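PDB 3P1W: RabGDI protein from Plasmodium falciparum 3D7, which probably acts as a Rab GDP-dissociation inhibitor, binding Rab GTPases in vesicle transport and slowing release of their GDP. Local coordinates for residues G122-K130 with E137-A145; F167-A176 with Y227-M237. All blocks are in the same frame, centred on the assembly; numbering follows the deposited sequence.

Contact 1. Residues G122-K130 with E137-A145; sequences GSYVYQHQK and EKFIHKVPA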
loop_
_atom_site.group_PDB
_atom_site.type_symbol
_atom_site.label_atom_id
_atom_site.label_comp_id
_atom_site.label_asym_id
_atom_site.label_seq_id
_atom_site.Cartn_x
_atom_site.Cartn_y
_atom_site.Cartn_z
ATOM N N GLY A 122 -9.624 -3.537 -12.374
ATOM C CA GLY A 122 -10.380 -2.310 -12.313
ATOM C C GLY A 122 -10.142 -1.448 -11.105
ATOM O O GLY A 122 -9.705 -1.917 -10.067
ATOM N N SER A 123 -10.432 -0.171 -11.282
ATOM C CA SER A 123 -10.295 0.836 -10.238
ATOM C C SER A 123 -11.636 1.524 -10.104
ATOM O O SER A 123 -12.178 2.007 -11.118
ATOM C CB SER A 123 -9.268 1.875 -10.665
ATOM O OG SER A 123 -8.099 1.277 -11.203
ATOM N N TYR A 124 -12.166 1.563 -8.882
ATOM C CA TYR A 124 -13.494 2.081 -8.579
ATOM C C TYR A 124 -13.389 3.113 -7.475
ATOM O O TYR A 124 -12.466 3.060 -6.613
ATOM C CB TYR A 124 -14.465 0.961 -8.155
ATOM C CG TYR A 124 -14.751 0.020 -9.299
ATOM C CD1 TYR A 124 -15.901 0.165 -10.059
ATOM C CD2 TYR A 124 -13.822 -0.961 -9.670
ATOM C CE1 TYR A 124 -16.147 -0.659 -11.147
ATOM C CE2 TYR A 124 -14.052 -1.794 -10.787
ATOM C CZ TYR A 124 -15.204 -1.623 -11.523
ATOM O OH TYR A 124 -15.470 -2.438 -12.616
ATOM N N VAL A 125 -14.378 4.007 -7.453
ATOM C CA VAL A 125 -14.504 4.988 -6.400
ATOM C C VAL A 125 -15.968 5.039 -5.930
ATOM O O VAL A 125 -16.896 4.853 -6.728
ATOM C CB VAL A 125 -14.002 6.359 -6.859
ATOM C CG1 VAL A 125 -14.844 6.914 -8.062
ATOM C CG2 VAL A 125 -13.944 7.361 -5.678
ATOM N N TYR A 126 -16.159 5.288 -4.636
ATOM C CA TYR A 126 -17.516 5.366 -4.052
ATOM C C TYR A 126 -18.062 6.786 -4.152
ATOM O O TYR A 126 -17.408 7.751 -3.744
ATOM C CB TYR A 126 -17.391 4.954 -2.597
ATOM C CG TYR A 126 -18.649 4.711 -1.816
ATOM C CD1 TYR A 126 -18.955 3.438 -1.376
ATOM C CD2 TYR A 126 -19.455 5.765 -1.401
ATOM C CE1 TYR A 126 -20.055 3.208 -0.588
ATOM C CE2 TYR A 126 -20.552 5.541 -0.606
ATOM C CZ TYR A 126 -20.837 4.244 -0.211
ATOM O OH TYR A 126 -21.927 3.992 0.563
ATOM N N GLN A 127 -19.264 6.904 -4.719
ATOM C CA GLN A 127 -20.019 8.133 -4.756
ATOM C C GLN A 127 -21.504 7.693 -4.764
ATOM O O GLN A 127 -22.004 7.146 -5.749
ATOM C CB GLN A 127 -19.689 8.977 -6.006
ATOM C CG GLN A 127 -20.378 10.345 -5.984
ATOM C CD GLN A 127 -20.645 10.944 -7.356
ATOM O OE1 GLN A 127 -21.794 10.975 -7.825
ATOM N NE2 GLN A 127 -19.593 11.442 -8.000
ATOM N N HIS A 128 -22.164 7.866 -3.631
ATOM C CA HIS A 128 -23.543 7.437 -3.498
ATOM C C HIS A 128 -24.456 8.313 -4.371
ATOM O O HIS A 128 -24.383 9.546 -4.339
ATOM C CB HIS A 128 -23.982 7.524 -2.064
ATOM C CG HIS A 128 -25.354 6.970 -1.818
ATOM N ND1 HIS A 128 -26.310 7.650 -1.102
ATOM C CD2 HIS A 128 -25.930 5.805 -2.203
ATOM C CE1 HIS A 128 -27.410 6.918 -1.031
ATOM N NE2 HIS A 128 -27.199 5.786 -1.678
ATOM N N GLN A 129 -25.283 7.648 -5.157
ATOM C CA GLN A 129 -26.297 8.325 -5.952
ATOM C C GLN A 129 -27.631 7.738 -5.540
ATOM O O GLN A 129 -27.843 6.522 -5.611
ATOM C CB GLN A 129 -26.012 8.101 -7.427
ATOM C CG GLN A 129 -24.655 8.710 -7.845
ATOM C CD GLN A 129 -24.258 8.377 -9.265
ATOM O OE1 GLN A 129 -24.905 7.567 -9.937
ATOM N NE2 GLN A 129 -23.194 9.017 -9.740
ATOM N N LYS A 130 -28.525 8.601 -5.076
ATOM C CA LYS A 130 -29.837 8.144 -4.607
ATOM C C LYS A 130 -30.708 7.624 -5.754
ATOM O O LYS A 130 -30.591 8.083 -6.875
ATOM C CB LYS A 130 -30.543 9.285 -3.873
ATOM C CG LYS A 130 -29.839 9.667 -2.570
ATOM C CD LYS A 130 -30.657 10.702 -1.770
ATOM C CE LYS A 130 -30.207 10.751 -0.292
ATOM N NZ LYS A 130 -31.266 11.355 0.583
ATOM N N GLU A 137 -30.294 3.259 -7.503
ATOM C CA GLU A 137 -29.347 3.706 -6.497
ATOM C C GLU A 137 -27.976 3.116 -6.871
ATOM O O GLU A 137 -27.894 1.981 -7.341
ATOM C CB GLU A 137 -29.789 3.248 -5.114
ATOM C CG GLU A 137 -28.859 3.653 -3.983
ATOM C CD GLU A 137 -29.366 3.256 -2.629
ATOM O OE1 GLU A 137 -30.045 2.223 -2.537
ATOM O OE2 GLU A 137 -29.087 3.978 -1.653
ATOM N N LYS A 138 -26.926 3.907 -6.720
ATOM C CA LYS A 138 -25.572 3.425 -7.025
ATOM C C LYS A 138 -24.612 3.837 -5.939
ATOM O O LYS A 138 -24.837 4.850 -5.258
ATOM C CB LYS A 138 -25.084 3.959 -8.360
ATOM C CG LYS A 138 -25.935 3.506 -9.573
ATOM C CD LYS A 138 -25.508 4.284 -10.782
ATOM C CE LYS A 138 -26.305 3.909 -12.036
ATOM N NZ LYS A 138 -27.722 4.336 -11.918
ATOM N N PHE A 139 -23.523 3.070 -5.835
ATOM C CA PHE A 139 -22.510 3.278 -4.803
ATOM C C PHE A 139 -21.114 3.419 -5.357
ATOM O O PHE A 139 -20.384 4.300 -4.921
ATOM C CB PHE A 139 -22.531 2.152 -3.786
ATOM C CG PHE A 139 -23.825 2.050 -3.040
ATOM C CD1 PHE A 139 -24.054 2.833 -1.931
ATOM C CD2 PHE A 139 -24.810 1.168 -3.457
ATOM C CE1 PHE A 139 -25.283 2.763 -1.240
ATOM C CE2 PHE A 139 -26.032 1.072 -2.777
ATOM C CZ PHE A 139 -26.261 1.875 -1.661
ATOM N N ILE A 140 -20.735 2.553 -6.286
ATOM C CA ILE A 140 -19.367 2.574 -6.796
ATOM C C ILE A 140 -19.308 2.632 -8.308
ATOM O O ILE A 140 -20.229 2.152 -9.002
ATOM C CB ILE A 140 -18.549 1.396 -6.261
ATOM C CG1 ILE A 140 -19.144 0.066 -6.734
ATOM C CG2 ILE A 140 -18.452 1.497 -4.721
ATOM C CD1 ILE A 140 -18.406 -1.185 -6.270
ATOM N N HIS A 141 -18.239 3.255 -8.804
ATOM C CA HIS A 141 -18.103 3.630 -10.202
ATOM C C HIS A 141 -16.647 3.488 -10.661
ATOM O O HIS A 141 -15.725 3.689 -9.881
ATOM C CB HIS A 141 -18.543 5.088 -10.398
ATOM C CG HIS A 141 -19.815 5.449 -9.685
ATOM N ND1 HIS A 141 -21.051 5.440 -10.301
ATOM C CD2 HIS A 141 -20.034 5.848 -8.407
ATOM C CE1 HIS A 141 -21.977 5.790 -9.426
ATOM N NE2 HIS A 141 -21.387 6.050 -8.268
ATOM N N LYS A 142 -16.458 3.140 -11.931
ATOM C CA LYS A 142 -15.142 3.118 -12.534
ATOM C C LYS A 142 -14.529 4.488 -12.451
ATOM O O LYS A 142 -15.221 5.488 -12.648
ATOM C CB LYS A 142 -15.207 2.750 -14.001
ATOM C CG LYS A 142 -15.436 1.307 -14.284
ATOM C CD LYS A 142 -15.566 1.133 -15.823
ATOM C CE LYS A 142 -15.568 -0.324 -16.255
ATOM N NZ LYS A 142 -15.634 -0.425 -17.766
ATOM N N VAL A 143 -13.246 4.519 -12.114
ATOM C CA VAL A 143 -12.483 5.748 -12.060
ATOM C C VAL A 143 -12.028 6.092 -13.479
ATOM O O VAL A 143 -11.280 5.330 -14.080
ATOM C CB VAL A 143 -11.252 5.609 -11.177
ATOM C CG1 VAL A 143 -10.416 6.875 -11.252
ATOM C CG2 VAL A 143 -11.681 5.283 -9.707
ATOM N N PRO A 144 -12.474 7.241 -14.004
ATOM C CA PRO A 144 -12.074 7.601 -15.366
ATOM C C PRO A 144 -10.653 8.103 -15.392
ATOM O O PRO A 144 -10.236 8.857 -14.504
ATOM C CB PRO A 144 -13.062 8.697 -15.753
ATOM C CG PRO A 144 -13.543 9.262 -14.486
ATOM C CD PRO A 144 -13.405 8.222 -13.416
ATOM N N ALA A 145 -9.891 7.636 -16.376
ATOM C CA ALA A 145 -8.480 7.978 -16.461
ATOM C C ALA A 145 -8.057 8.530 -17.815
ATOM O O ALA A 145 -6.896 8.829 -17.992
ATOM C CB ALA A 145 -7.627 6.769 -16.090
#
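With CG anti to the backbone N in both His128 (chi1 -174°) and Glu137 (chi1 179°), imidazole and carboxylate meet at the turn end of the hairpin, where His128 NE2 donates to the anti lone pair of Glu137 OE2 at 2.6 Å. The bond is nearly straight and lies in the ring plane, which fixes the rotation of the imidazole; the carboxylate would be expected to favour a protonated histidine. Phe139 runs alongside His128, its ring tilted 22° from the imidazole and displaced to leave little true stacking, and Phe139 CD1 lies 3.5 Å from Tyr126 OH. Phe139 O sits over one face of the Tyr126 ring and accepts from Gln127 N at 2.8 Å. On the sheet face carrying Val125 and Gln129, the His141 ring reaches across: its NE2 gives a 2.8 Å bond to a lone pair of Gln127 O, and the Gln129 amide packs obliquely against CE1. That amide is held by Gln127 OE1 and the carbonyl of Pro154. Backbone bonds pair Val125 with His141 and Gln129 with Lys138; between them the register slips by one residue. Strands 117-129 and 138-142 thus form an antiparallel beta hairpin with a beta bulge.

Contact 2. Residues F167-A176 with Y227-M237; sequences FYQYVSEWDA and YLTLERIKLYM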
loop_
_atom_site.group_PDB
_atom_site.type_symbol
_atom_site.label_atom_id
_atom_site.label_comp_id
_atom_site.label_asym_id
_atom_site.label_seq_id
_atom_site.Cartn_x
_atom_site.Cartn_y
_atom_site.Cartn_z
ATOM N N PHE A 167 -10.320 19.054 -18.534
ATOM C CA PHE A 167 -9.293 18.959 -17.507
ATOM C C PHE A 167 -8.288 17.861 -17.843
ATOM O O PHE A 167 -7.089 18.085 -17.809
ATOM C CB PHE A 167 -9.931 18.715 -16.141
ATOM C CG PHE A 167 -8.937 18.557 -15.040
ATOM C CD1 PHE A 167 -8.138 19.620 -14.665
ATOM C CD2 PHE A 167 -8.802 17.350 -14.374
ATOM C CE1 PHE A 167 -7.206 19.488 -13.640
ATOM C CE2 PHE A 167 -7.874 17.216 -13.343
ATOM C CZ PHE A 167 -7.075 18.296 -12.989
ATOM N N TYR A 168 -8.773 16.671 -18.171
ATOM C CA TYR A 168 -7.872 15.581 -18.533
ATOM C C TYR A 168 -7.041 15.894 -19.781
ATOM O O TYR A 168 -5.868 15.547 -19.845
ATOM C CB TYR A 168 -8.633 14.271 -18.707
ATOM C CG TYR A 168 -8.921 13.526 -17.405
ATOM C CD1 TYR A 168 -8.387 13.935 -16.177
ATOM C CD2 TYR A 168 -9.669 12.372 -17.418
ATOM C CE1 TYR A 168 -8.643 13.212 -15.001
ATOM C CE2 TYR A 168 -9.930 11.658 -16.270
ATOM C CZ TYR A 168 -9.420 12.067 -15.062
ATOM O OH TYR A 168 -9.699 11.311 -13.920
ATOM N N GLN A 169 -7.647 16.536 -20.769
ATOM C CA GLN A 169 -6.896 16.975 -21.947
ATOM C C GLN A 169 -5.752 17.905 -21.542
ATOM O O GLN A 169 -4.609 17.693 -21.945
ATOM C CB GLN A 169 -7.819 17.632 -22.978
ATOM C CG GLN A 169 -8.687 16.635 -23.719
ATOM C CD GLN A 169 -9.629 17.302 -24.703
ATOM O OE1 GLN A 169 -9.541 18.503 -24.940
ATOM N NE2 GLN A 169 -10.533 16.525 -25.279
ATOM N N TYR A 170 -6.060 18.900 -20.716
ATOM C CA TYR A 170 -5.043 19.818 -20.186
ATOM C C TYR A 170 -3.900 19.090 -19.486
ATOM O O TYR A 170 -2.732 19.326 -19.800
ATOM C CB TYR A 170 -5.683 20.816 -19.216
ATOM C CG TYR A 170 -4.713 21.810 -18.586
ATOM C CD1 TYR A 170 -4.163 22.856 -19.332
ATOM C CD2 TYR A 170 -4.392 21.735 -17.237
ATOM C CE1 TYR A 170 -3.287 23.784 -18.743
ATOM C CE2 TYR A 170 -3.524 22.646 -16.642
ATOM C CZ TYR A 170 -2.978 23.676 -17.401
ATOM O OH TYR A 170 -2.121 24.565 -16.786
ATOM N N VAL A 171 -4.231 18.204 -18.539
ATOM C CA VAL A 171 -3.201 17.495 -17.772
ATOM C C VAL A 171 -2.363 16.603 -18.686
ATOM O O VAL A 171 -1.151 16.495 -18.528
ATOM C CB VAL A 171 -3.822 16.624 -16.641
ATOM C CG1 VAL A 171 -2.732 15.869 -15.886
ATOM C CG2 VAL A 171 -4.625 17.491 -15.690
ATOM N N SER A 172 -3.026 15.970 -19.649
ATOM C CA SER A 172 -2.358 15.072 -20.582
ATOM C C SER A 172 -1.227 15.778 -21.360
ATOM O O SER A 172 -0.223 15.150 -21.699
ATOM C CB SER A 172 -3.385 14.499 -21.556
ATOM O OG SER A 172 -2.826 13.468 -22.339
ATOM N N GLU A 173 -1.379 17.077 -21.609
ATOM C CA GLU A 173 -0.359 17.861 -22.336
ATOM C C GLU A 173 0.489 18.770 -21.447
ATOM O O GLU A 173 1.423 19.416 -21.922
ATOM C CB GLU A 173 -1.035 18.690 -23.405
ATOM C CG GLU A 173 -1.623 17.836 -24.497
ATOM C CD GLU A 173 -2.026 18.652 -25.685
ATOM O OE1 GLU A 173 -1.137 19.290 -26.300
ATOM O OE2 GLU A 173 -3.231 18.658 -26.003
ATOM N N TRP A 174 0.166 18.799 -20.160
ATOM C CA TRP A 174 0.855 19.638 -19.192
ATOM C C TRP A 174 2.262 19.111 -18.873
ATOM O O TRP A 174 2.486 17.896 -18.788
ATOM C CB TRP A 174 0.014 19.708 -17.918
ATOM C CG TRP A 174 0.585 20.520 -16.829
ATOM C CD1 TRP A 174 0.381 21.847 -16.596
ATOM C CD2 TRP A 174 1.423 20.048 -15.777
ATOM N NE1 TRP A 174 1.055 22.237 -15.464
ATOM C CE2 TRP A 174 1.709 21.152 -14.944
ATOM C CE3 TRP A 174 1.965 18.799 -15.460
ATOM C CZ2 TRP A 174 2.527 21.045 -13.810
ATOM C CZ3 TRP A 174 2.776 18.688 -14.335
ATOM C CH2 TRP A 174 3.046 19.810 -13.522
ATOM N N ASP A 175 3.196 20.046 -18.692
ATOM C CA ASP A 175 4.587 19.734 -18.364
ATOM C C ASP A 175 5.094 20.730 -17.333
ATOM O O ASP A 175 5.053 21.948 -17.558
ATOM C CB ASP A 175 5.460 19.795 -19.621
ATOM C CG ASP A 175 6.891 19.306 -19.380
ATOM O OD1 ASP A 175 7.514 19.665 -18.356
ATOM O OD2 ASP A 175 7.402 18.567 -20.247
ATOM N N ALA A 176 5.611 20.206 -16.225
ATOM C CA ALA A 176 6.086 21.030 -15.120
ATOM C C ALA A 176 7.175 22.028 -15.547
ATOM O O ALA A 176 7.350 23.062 -14.896
ATOM C CB ALA A 176 6.602 20.142 -13.994
ATOM N N TYR A 227 1.386 22.139 -9.182
ATOM C CA TYR A 227 2.283 21.204 -9.891
ATOM C C TYR A 227 2.407 19.829 -9.216
ATOM O O TYR A 227 2.519 18.809 -9.893
ATOM C CB TYR A 227 3.687 21.808 -10.094
ATOM C CG TYR A 227 4.600 21.815 -8.877
ATOM C CD1 TYR A 227 5.615 20.875 -8.744
ATOM C CD2 TYR A 227 4.470 22.785 -7.881
ATOM C CE1 TYR A 227 6.465 20.891 -7.639
ATOM C CE2 TYR A 227 5.318 22.816 -6.782
ATOM C CZ TYR A 227 6.306 21.870 -6.661
ATOM O OH TYR A 227 7.145 21.894 -5.566
ATOM N N LEU A 228 2.405 19.818 -7.888
ATOM C CA LEU A 228 2.499 18.579 -7.116
ATOM C C LEU A 228 1.367 17.627 -7.493
ATOM O O LEU A 228 1.579 16.426 -7.680
ATOM C CB LEU A 228 2.436 18.890 -5.619
ATOM C CG LEU A 228 3.583 19.711 -5.024
ATOM C CD1 LEU A 228 3.084 20.523 -3.799
ATOM C CD2 LEU A 228 4.783 18.819 -4.686
ATOM N N THR A 229 0.169 18.182 -7.646
ATOM C CA THR A 229 -1.015 17.379 -7.896
ATOM C C THR A 229 -1.147 17.059 -9.387
ATOM O O THR A 229 -1.494 15.945 -9.769
ATOM C CB THR A 229 -2.260 18.088 -7.364
ATOM O OG1 THR A 229 -2.129 18.268 -5.943
ATOM C CG2 THR A 229 -3.513 17.269 -7.666
ATOM N N LEU A 230 -0.816 18.027 -10.236
ATOM C CA LEU A 230 -0.844 17.789 -11.661
ATOM C C LEU A 230 0.081 16.630 -12.033
ATOM O O LEU A 230 -0.280 15.798 -12.858
ATOM C CB LEU A 230 -0.476 19.072 -12.434
ATOM C CG LEU A 230 -1.522 20.188 -12.372
ATOM C CD1 LEU A 230 -0.927 21.529 -12.857
ATOM C CD2 LEU A 230 -2.759 19.831 -13.203
ATOM N N GLU A 231 1.264 16.577 -11.429
ATOM C CA GLU A 231 2.216 15.505 -11.719
ATOM C C GLU A 231 1.637 14.148 -11.349
ATOM O O GLU A 231 1.800 13.174 -12.068
ATOM C CB GLU A 231 3.541 15.713 -10.957
ATOM C CG GLU A 231 4.404 16.842 -11.486
ATOM C CD GLU A 231 5.145 16.500 -12.771
ATOM O OE1 GLU A 231 4.762 15.538 -13.476
ATOM O OE2 GLU A 231 6.115 17.219 -13.086
ATOM N N ARG A 232 0.958 14.100 -10.216
ATOM C CA ARG A 232 0.372 12.861 -9.727
ATOM C C ARG A 232 -0.787 12.402 -10.601
ATOM O O ARG A 232 -0.898 11.219 -10.933
ATOM C CB ARG A 232 -0.090 13.043 -8.287
ATOM C CG ARG A 232 1.077 13.144 -7.302
ATOM C CD ARG A 232 0.610 13.591 -5.957
ATOM N NE ARG A 232 -0.114 12.538 -5.255
ATOM C CZ ARG A 232 0.457 11.583 -4.514
ATOM N NH1 ARG A 232 1.777 11.521 -4.355
ATOM N NH2 ARG A 232 -0.306 10.685 -3.923
ATOM N N ILE A 233 -1.645 13.338 -10.982
ATOM C CA ILE A 233 -2.756 13.033 -11.895
ATOM C C ILE A 233 -2.200 12.579 -13.237
ATOM O O ILE A 233 -2.607 11.548 -13.760
ATOM C CB ILE A 233 -3.743 14.219 -12.042
ATOM C CG1 ILE A 233 -4.395 14.505 -10.692
ATOM C CG2 ILE A 233 -4.844 13.894 -13.074
ATOM C CD1 ILE A 233 -5.386 15.660 -10.686
ATOM N N LYS A 234 -1.218 13.308 -13.769
ATOM C CA LYS A 234 -0.569 12.877 -15.013
ATOM C C LYS A 234 0.048 11.486 -14.893
ATOM O O LYS A 234 -0.078 10.668 -15.798
ATOM C CB LYS A 234 0.499 13.879 -15.471
ATOM C CG LYS A 234 0.822 13.721 -16.949
ATOM C CD LYS A 234 1.703 14.847 -17.480
ATOM C CE LYS A 234 3.093 14.796 -16.889
ATOM N NZ LYS A 234 3.704 13.435 -16.995
ATOM N N LEU A 235 0.697 11.217 -13.767
ATOM C CA LEU A 235 1.307 9.903 -13.526
ATOM C C LEU A 235 0.291 8.773 -13.528
ATOM O O LEU A 235 0.556 7.711 -14.093
ATOM C CB LEU A 235 2.111 9.898 -12.224
ATOM C CG LEU A 235 2.956 8.640 -11.954
ATOM C CD1 LEU A 235 4.184 8.566 -12.867
ATOM C CD2 LEU A 235 3.370 8.600 -10.489
ATOM N N TYR A 236 -0.863 8.989 -12.893
ATOM C CA TYR A 236 -1.941 8.012 -12.923
ATOM C C TYR A 236 -2.317 7.738 -14.387
ATOM O O TYR A 236 -2.369 6.586 -14.851
ATOM C CB TYR A 236 -3.155 8.560 -12.176
ATOM C CG TYR A 236 -4.261 7.574 -11.962
ATOM C CD1 TYR A 236 -4.365 6.864 -10.755
ATOM C CD2 TYR A 236 -5.218 7.346 -12.936
ATOM C CE1 TYR A 236 -5.377 5.948 -10.557
ATOM C CE2 TYR A 236 -6.243 6.448 -12.730
ATOM C CZ TYR A 236 -6.336 5.752 -11.534
ATOM O OH TYR A 236 -7.360 4.840 -11.343
ATOM N N MET A 237 -2.574 8.823 -15.108
ATOM C CA MET A 237 -2.968 8.745 -16.515
ATOM C C MET A 237 -1.945 8.007 -17.395
ATOM O O MET A 237 -2.330 7.181 -18.218
ATOM C CB MET A 237 -3.215 10.150 -17.064
ATOM C CG MET A 237 -4.412 10.844 -16.441
ATOM S SD MET A 237 -4.594 12.534 -17.055
ATOM C CE MET A 237 -5.187 12.214 -18.709
HETATM O O HOH W 1 5.734 17.341 -15.949
#
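Trp174 and Leu230 make the central CH-pi contact: Leu230 CB stands 3.6 Å from the centroid of the indole six-membered ring, almost on its normal, and CD1 of the same leucine comes to 3.4 Å from Trp174 NE1. The extended first torsion of Trp174 (chi1 180°) carries the indole across helix 226-243. Ala176 N lies over the opposite face, and Glu231 meets the ring at its edge, with carboxylate and indole planes about perpendicular.

Apolar packing continues along the crossing, where the helix axes run at 95° to each other. Val171 is a knob in the hole formed by Leu230, Ile233, Lys234 and Met237, its CG1 3.8 Å from Lys234 CB. Ile233 CD1 approaches the edge of the Phe167 ring, 3.9 Å from CZ. In this helical domain of the Rab GDI fold, helices 192-198 and 203-213 also pack on Phe167. Sulfur adds a Met-aromatic contact, Met237 SD lying obliquely 4.7 Å from the centroid of the Tyr168 ring.

The polar link is a water that accepts from Ala176 N at 2.9 Å and donates to Glu231 OE2 at 2.9 Å. Trp174 NE1 is buried with no polar partner; Leu230 CD1 covers it from over the ring face. Cohesion between these two segments therefore rests on shape and dispersion, with a single water bridging their polar margin.

Of the four segments, 122-130 on strand 117-129 comes first along the chain, and contact 1 closes the short loop of six residues between its segments. The chain then enters the helices, and contact 2 closes a much longer excursion of 50 residues, including helices 192-198 and 203-213, by bringing 227-237 back to 167-176. The two closures follow in series, neither nesting nor crossing. Although their centres are about 22 Å apart, they touch: Pro144 O lies 2.6 Å from Tyr168 OH, a probable hydrogen bond, while Ser123 and Ala145 pack on Tyr236. The hairpin, which belongs to a mixed sheet, is thereby joined to helices 158-173 and 226-243.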